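Long-range contacts in Glp_546_48378_50642 (Giardia intestinalis, PDB 2QVW), which cleaves double-stranded RNA in the RNA interference pathway, producing small interfering RNAs of 21 to 23 base pairs that direct destruction of homologous RNAs: residues T64-Y69 with A113-L118; A133-D138 with L251-F256. One frame throughout, in Å; residues are numbered along the deposited sequence.

Contact 1 (T64-Y69 with A113-L118); sequences TIVAVY and AFLPLL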
loop_
_atom_site.group_PDB
_atom_site.type_symbol
_atom_site.label_atom_id
_atom_site.label_comp_id
_atom_site.label_asym_id
_atom_site.label_seq_id
_atom_site.Cartn_x
_atom_site.Cartn_y
_atom_site.Cartn_z
ATOM N N THR A 64 -36.260 -6.219 0.380
ATOM C CA THR A 64 -37.269 -5.196 0.661
ATOM C C THR A 64 -37.341 -4.961 2.159
ATOM O O THR A 64 -37.727 -3.880 2.626
ATOM C CB THR A 64 -38.682 -5.611 0.185
ATOM O OG1 THR A 64 -39.116 -6.759 0.926
ATOM C CG2 THR A 64 -38.688 -5.913 -1.315
ATOM N N ILE A 65 -36.969 -5.986 2.912
ATOM C CA ILE A 65 -36.978 -5.908 4.363
ATOM C C ILE A 65 -35.844 -4.997 4.800
ATOM O O ILE A 65 -35.903 -4.399 5.876
ATOM C CB ILE A 65 -36.792 -7.289 4.992
ATOM C CG1 ILE A 65 -37.840 -8.257 4.429
ATOM C CG2 ILE A 65 -36.905 -7.188 6.501
ATOM C CD1 ILE A 65 -37.744 -9.660 5.005
ATOM N N VAL A 66 -34.814 -4.893 3.961
ATOM C CA VAL A 66 -33.679 -4.025 4.255
ATOM C C VAL A 66 -34.104 -2.603 3.930
ATOM O O VAL A 66 -33.788 -1.663 4.658
ATOM C CB VAL A 66 -32.460 -4.344 3.378
ATOM C CG1 VAL A 66 -31.274 -3.503 3.807
ATOM C CG2 VAL A 66 -32.127 -5.812 3.464
ATOM N N ALA A 67 -34.822 -2.458 2.820
ATOM C CA ALA A 67 -35.299 -1.157 2.384
ATOM C C ALA A 67 -35.978 -0.443 3.540
ATOM O O ALA A 67 -35.721 0.733 3.810
ATOM C CB ALA A 67 -36.276 -1.330 1.241
ATOM N N VAL A 68 -36.842 -1.171 4.234
ATOM C CA VAL A 68 -37.572 -0.587 5.351
ATOM C C VAL A 68 -36.647 0.045 6.392
ATOM O O VAL A 68 -36.661 1.271 6.583
ATOM C CB VAL A 68 -38.475 -1.630 6.042
ATOM C CG1 VAL A 68 -39.421 -0.934 7.020
ATOM C CG2 VAL A 68 -39.250 -2.409 4.991
ATOM N N TYR A 69 -35.836 -0.780 7.048
ATOM C CA TYR A 69 -34.929 -0.272 8.064
ATOM C C TYR A 69 -34.206 0.972 7.581
ATOM O O TYR A 69 -34.019 1.931 8.332
ATOM C CB TYR A 69 -33.894 -1.317 8.434
ATOM C CG TYR A 69 -33.025 -0.892 9.593
ATOM C CD1 TYR A 69 -33.521 -0.881 10.891
ATOM C CD2 TYR A 69 -31.712 -0.477 9.389
ATOM C CE1 TYR A 69 -32.731 -0.466 11.957
ATOM C CE2 TYR A 69 -30.913 -0.059 10.450
ATOM C CZ TYR A 69 -31.428 -0.056 11.726
ATOM O OH TYR A 69 -30.628 0.349 12.772
ATOM N N ALA A 113 -26.162 -0.534 2.320
ATOM C CA ALA A 113 -27.247 -0.659 3.300
ATOM C C ALA A 113 -26.668 -1.060 4.664
ATOM O O ALA A 113 -26.001 -2.082 4.786
ATOM C CB ALA A 113 -28.256 -1.700 2.838
ATOM N N PHE A 114 -26.931 -0.255 5.687
ATOM C CA PHE A 114 -26.419 -0.523 7.027
ATOM C C PHE A 114 -27.429 -1.240 7.919
ATOM O O PHE A 114 -28.601 -0.863 7.984
ATOM C CB PHE A 114 -25.997 0.785 7.686
ATOM C CG PHE A 114 -24.970 1.540 6.911
ATOM C CD1 PHE A 114 -23.678 1.058 6.795
ATOM C CD2 PHE A 114 -25.292 2.726 6.275
ATOM C CE1 PHE A 114 -22.716 1.754 6.053
ATOM C CE2 PHE A 114 -24.334 3.428 5.529
ATOM C CZ PHE A 114 -23.050 2.939 5.421
ATOM N N LEU A 115 -26.962 -2.282 8.601
ATOM C CA LEU A 115 -27.800 -3.055 9.507
ATOM C C LEU A 115 -27.217 -3.013 10.900
ATOM O O LEU A 115 -26.005 -2.897 11.082
ATOM C CB LEU A 115 -27.895 -4.508 9.060
ATOM C CG LEU A 115 -28.568 -4.748 7.718
ATOM C CD1 LEU A 115 -28.843 -6.233 7.565
ATOM C CD2 LEU A 115 -29.875 -3.953 7.653
ATOM N N PRO A 116 -28.076 -3.118 11.912
ATOM C CA PRO A 116 -27.619 -3.087 13.300
ATOM C C PRO A 116 -27.003 -4.412 13.713
ATOM O O PRO A 116 -27.454 -5.478 13.286
ATOM C CB PRO A 116 -28.895 -2.814 14.087
ATOM C CG PRO A 116 -29.821 -2.247 13.086
ATOM C CD PRO A 116 -29.537 -3.037 11.856
ATOM N N LEU A 117 -25.974 -4.341 14.551
ATOM C CA LEU A 117 -25.308 -5.540 15.037
ATOM C C LEU A 117 -25.020 -5.381 16.517
ATOM O O LEU A 117 -24.620 -4.310 16.960
ATOM C CB LEU A 117 -24.002 -5.785 14.271
ATOM C CG LEU A 117 -24.097 -6.087 12.764
ATOM C CD1 LEU A 117 -22.727 -6.497 12.243
ATOM C CD2 LEU A 117 -25.100 -7.203 12.507
ATOM N N LEU A 118 -25.229 -6.452 17.277
ATOM C CA LEU A 118 -24.996 -6.447 18.719
ATOM C C LEU A 118 -23.514 -6.662 19.011
ATOM O O LEU A 118 -22.936 -6.001 19.870
ATOM C CB LEU A 118 -25.817 -7.556 19.380
ATOM C CG LEU A 118 -27.248 -7.738 18.846
ATOM C CD1 LEU A 118 -27.973 -8.795 19.679
ATOM C CD2 LEU A 118 -28.009 -6.416 18.898
#

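Contact 2 (A133-D138 with L251-F256); sequences AQLMCD and LLPDEF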
loop_
_atom_site.group_PDB
_atom_site.type_symbol
_atom_site.label_atom_id
_atom_site.label_comp_id
_atom_site.label_asym_id
_atom_site.label_seq_id
_atom_site.Cartn_x
_atom_site.Cartn_y
_atom_site.Cartn_z
ATOM N N ALA A 133 -38.336 -2.608 13.091
ATOM C CA ALA A 133 -39.158 -1.688 12.334
ATOM C C ALA A 133 -40.546 -1.572 12.920
ATOM O O ALA A 133 -41.130 -0.491 12.922
ATOM C CB ALA A 133 -39.241 -2.132 10.903
ATOM N N GLN A 134 -41.087 -2.680 13.407
ATOM C CA GLN A 134 -42.412 -2.638 13.995
ATOM C C GLN A 134 -42.379 -1.665 15.157
ATOM O O GLN A 134 -43.159 -0.725 15.213
ATOM C CB GLN A 134 -42.813 -4.002 14.515
ATOM C CG GLN A 134 -42.754 -5.091 13.502
ATOM C CD GLN A 134 -43.270 -6.383 14.070
ATOM O OE1 GLN A 134 -44.455 -6.509 14.371
ATOM N NE2 GLN A 134 -42.379 -7.350 14.247
ATOM N N LEU A 135 -41.464 -1.909 16.088
ATOM C CA LEU A 135 -41.301 -1.057 17.255
ATOM C C LEU A 135 -41.406 0.397 16.829
ATOM O O LEU A 135 -42.207 1.153 17.373
ATOM C CB LEU A 135 -39.936 -1.298 17.913
ATOM C CG LEU A 135 -39.625 -2.745 18.314
ATOM C CD1 LEU A 135 -38.411 -2.780 19.232
ATOM C CD2 LEU A 135 -40.836 -3.349 19.013
ATOM N N MET A 136 -40.593 0.784 15.853
ATOM C CA MET A 136 -40.615 2.151 15.350
ATOM C C MET A 136 -42.025 2.550 14.929
ATOM O O MET A 136 -42.558 3.554 15.389
ATOM C CB MET A 136 -39.668 2.291 14.155
ATOM C CG MET A 136 -38.366 3.015 14.460
ATOM S SD MET A 136 -38.622 4.707 15.054
ATOM C CE MET A 136 -39.172 5.510 13.576
ATOM N N CYS A 137 -42.622 1.753 14.047
ATOM C CA CYS A 137 -43.970 2.018 13.559
ATOM C C CYS A 137 -44.982 2.190 14.703
ATOM O O CYS A 137 -45.815 3.084 14.654
ATOM C CB CYS A 137 -44.412 0.889 12.616
ATOM S SG CYS A 137 -46.030 1.106 11.811
ATOM N N ASP A 138 -44.936 1.346 15.728
ATOM C CA ASP A 138 -45.880 1.493 16.843
ATOM C C ASP A 138 -45.283 2.316 17.982
ATOM O O ASP A 138 -45.292 1.900 19.145
ATOM C CB ASP A 138 -46.313 0.125 17.385
ATOM C CG ASP A 138 -47.665 -0.320 16.851
ATOM O OD1 ASP A 138 -48.685 0.356 17.119
ATOM O OD2 ASP A 138 -47.696 -1.355 16.160
ATOM N N LEU A 251 -41.086 8.830 21.587
ATOM C CA LEU A 251 -40.069 8.007 22.232
ATOM C C LEU A 251 -39.620 6.845 21.343
ATOM O O LEU A 251 -40.438 6.038 20.895
ATOM C CB LEU A 251 -40.596 7.481 23.574
ATOM C CG LEU A 251 -39.580 6.844 24.521
ATOM C CD1 LEU A 251 -40.088 6.946 25.942
ATOM C CD2 LEU A 251 -39.336 5.400 24.132
ATOM N N LEU A 252 -38.316 6.770 21.087
ATOM C CA LEU A 252 -37.752 5.702 20.264
ATOM C C LEU A 252 -37.588 4.436 21.106
ATOM O O LEU A 252 -37.262 4.509 22.291
ATOM C CB LEU A 252 -36.381 6.114 19.714
ATOM C CG LEU A 252 -36.237 7.403 18.898
ATOM C CD1 LEU A 252 -34.819 7.482 18.349
ATOM C CD2 LEU A 252 -37.246 7.430 17.771
ATOM N N PRO A 253 -37.796 3.249 20.508
ATOM C CA PRO A 253 -37.640 2.021 21.300
ATOM C C PRO A 253 -36.224 1.814 21.870
ATOM O O PRO A 253 -35.238 2.216 21.254
ATOM C CB PRO A 253 -38.067 0.916 20.319
ATOM C CG PRO A 253 -37.791 1.512 18.974
ATOM C CD PRO A 253 -38.250 2.937 19.140
ATOM N N ASP A 254 -36.145 1.200 23.050
ATOM C CA ASP A 254 -34.873 0.933 23.724
ATOM C C ASP A 254 -33.695 0.843 22.753
ATOM O O ASP A 254 -32.736 1.606 22.858
ATOM C CB ASP A 254 -34.986 -0.361 24.545
ATOM C CG ASP A 254 -35.864 -0.197 25.784
ATOM O OD1 ASP A 254 -35.365 0.327 26.800
ATOM O OD2 ASP A 254 -37.052 -0.583 25.748
ATOM N N GLU A 255 -33.778 -0.081 21.803
ATOM C CA GLU A 255 -32.720 -0.261 20.817
ATOM C C GLU A 255 -32.106 1.063 20.381
ATOM O O GLU A 255 -30.916 1.272 20.560
ATOM C CB GLU A 255 -33.252 -1.020 19.594
ATOM C CG GLU A 255 -33.767 -2.425 19.924
ATOM C CD GLU A 255 -34.318 -3.184 18.716
ATOM O OE1 GLU A 255 -33.542 -3.883 18.030
ATOM O OE2 GLU A 255 -35.534 -3.072 18.453
ATOM N N PHE A 256 -32.905 1.960 19.813
ATOM C CA PHE A 256 -32.371 3.245 19.382
ATOM C C PHE A 256 -31.904 4.021 20.596
ATOM O O PHE A 256 -32.505 5.025 20.981
ATOM C CB PHE A 256 -33.416 4.074 18.622
ATOM C CG PHE A 256 -33.815 3.487 17.291
ATOM C CD1 PHE A 256 -34.950 2.695 17.180
ATOM C CD2 PHE A 256 -33.054 3.724 16.147
ATOM C CE1 PHE A 256 -35.327 2.147 15.957
ATOM C CE2 PHE A 256 -33.424 3.177 14.913
ATOM C CZ PHE A 256 -34.563 2.388 14.820
#

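Contact 1 (T64-Y69 with A113-L118)
Within 64-69, Val66 and Tyr69, one turn apart, make the contact with Ala113 to Pro116. Aliphatic packing comes first. Val66 CG1 lies 3.6 Å from Ala113 CB, and Leu115 CD2 is 4.1 Å from the same methyl, the valine and leucine side chains crossing at about a right angle. With CG1 anti to the backbone N (chi1 -175°), this branch of Val66 is the one that meets the strand.

The aromatic contacts belong to Tyr69. Pro116 approaches from the opposite direction and sets CD over one ring face, 3.9 Å from the Tyr69 centroid and 29° off the normal, a CH-pi contact, although the proline's exact fit on the ring is doubtful in this model. Near the plane of the ring, at its edge, Phe114 O comes within 3.4 Å of Tyr69 CD2. That carbonyl also receives a weak hydrogen bond from Gln70 NE2.

The axes of 64-69 and 113-117 approach to 8.7 Å at 81°, so this part of helix 60-77 crosses the strand almost perpendicularly. Strand 112-117 edges an antiparallel sheet and pairs with strand 18-25, whose Trp21 also touches Tyr69. Leu129 of helix 127-137 packs against both Tyr69 and Leu115.

Contact 2 (A133-D138 with L251-F256)
Met136 and Leu135, consecutive on the last turn of helix 127-137, engage different parts of the loop 252-256. The Met136 chain crosses the Phe256 side chain at about a right angle and brings CG to 3.5 Å from Phe256 CE1. Its approach to the ring is oblique. Beyond CG the chain bends at both chi2 (-60°) and chi3 (-71°), which keeps the sulfur close to the aromatic: SD is 4.9 Å from the Phe256 centroid and 34° off the normal, an oblique Met-aromatic contact. On the Leu252 side the relation changes, for the two side chains lie alongside each other and point the same way, with Met136 SD 4.1 Å from Leu252 CD2.

Leu135 meets Pro253 at a slant. Its CB reaches Pro253 CG at 3.7 Å, while its CD1 lies 3.9 Å from Pro253 CB, so the leucine abuts the CB-CG edge of the pyrrolidine. Pro253 CG in turn sits in the plane of the Phe256 ring, at its edge. The proline is thus wedged between helix and phenylalanine, and the 6.3 Å separation of Leu135 CA and Pro253 CA shows how near the backbones come. Glu255, its chain extended beyond CG, runs across Leu135 at roughly a right angle; a weak hydrogen bond links its OE1 with Thr132 OG1.

Ile72 of helix 60-77 touches both Met136 and Phe256, extending the apolar cluster beyond the loop. A backbone hydrogen bond ties Leu252 to Met160, and Asp254 OD1 forms a salt bridge with Arg159 NH1. The C-terminal end of helix 127-137 thus packs against the loop that follows strand 250-251, a helix end set on the loop leaving an edge strand of the antiparallel sheet of the PAZ domain.

Overall arrangement
Contact 1 and contact 2 have centres 14 Å apart and follow each other in series: the first closes with strand 112-117 before helix 127-137 opens the second. They also meet directly, Val68 CG1 lying 4.1 Å from Ala133 CB. Helix 60-77 is the shared element, since it crosses the strand in contact 1 and sends Ile72 and Leu76 to the side chains of contact 2. Helix 127-137 likewise reaches both, through Leu129 and Met136. Together the two helices connect the antiparallel sheet edged by strand 112-117 with the loop after strand 250-251, linking the N-terminal and PAZ domains through side-chain contacts, away from the manganese-binding residues of the ribonuclease III domains.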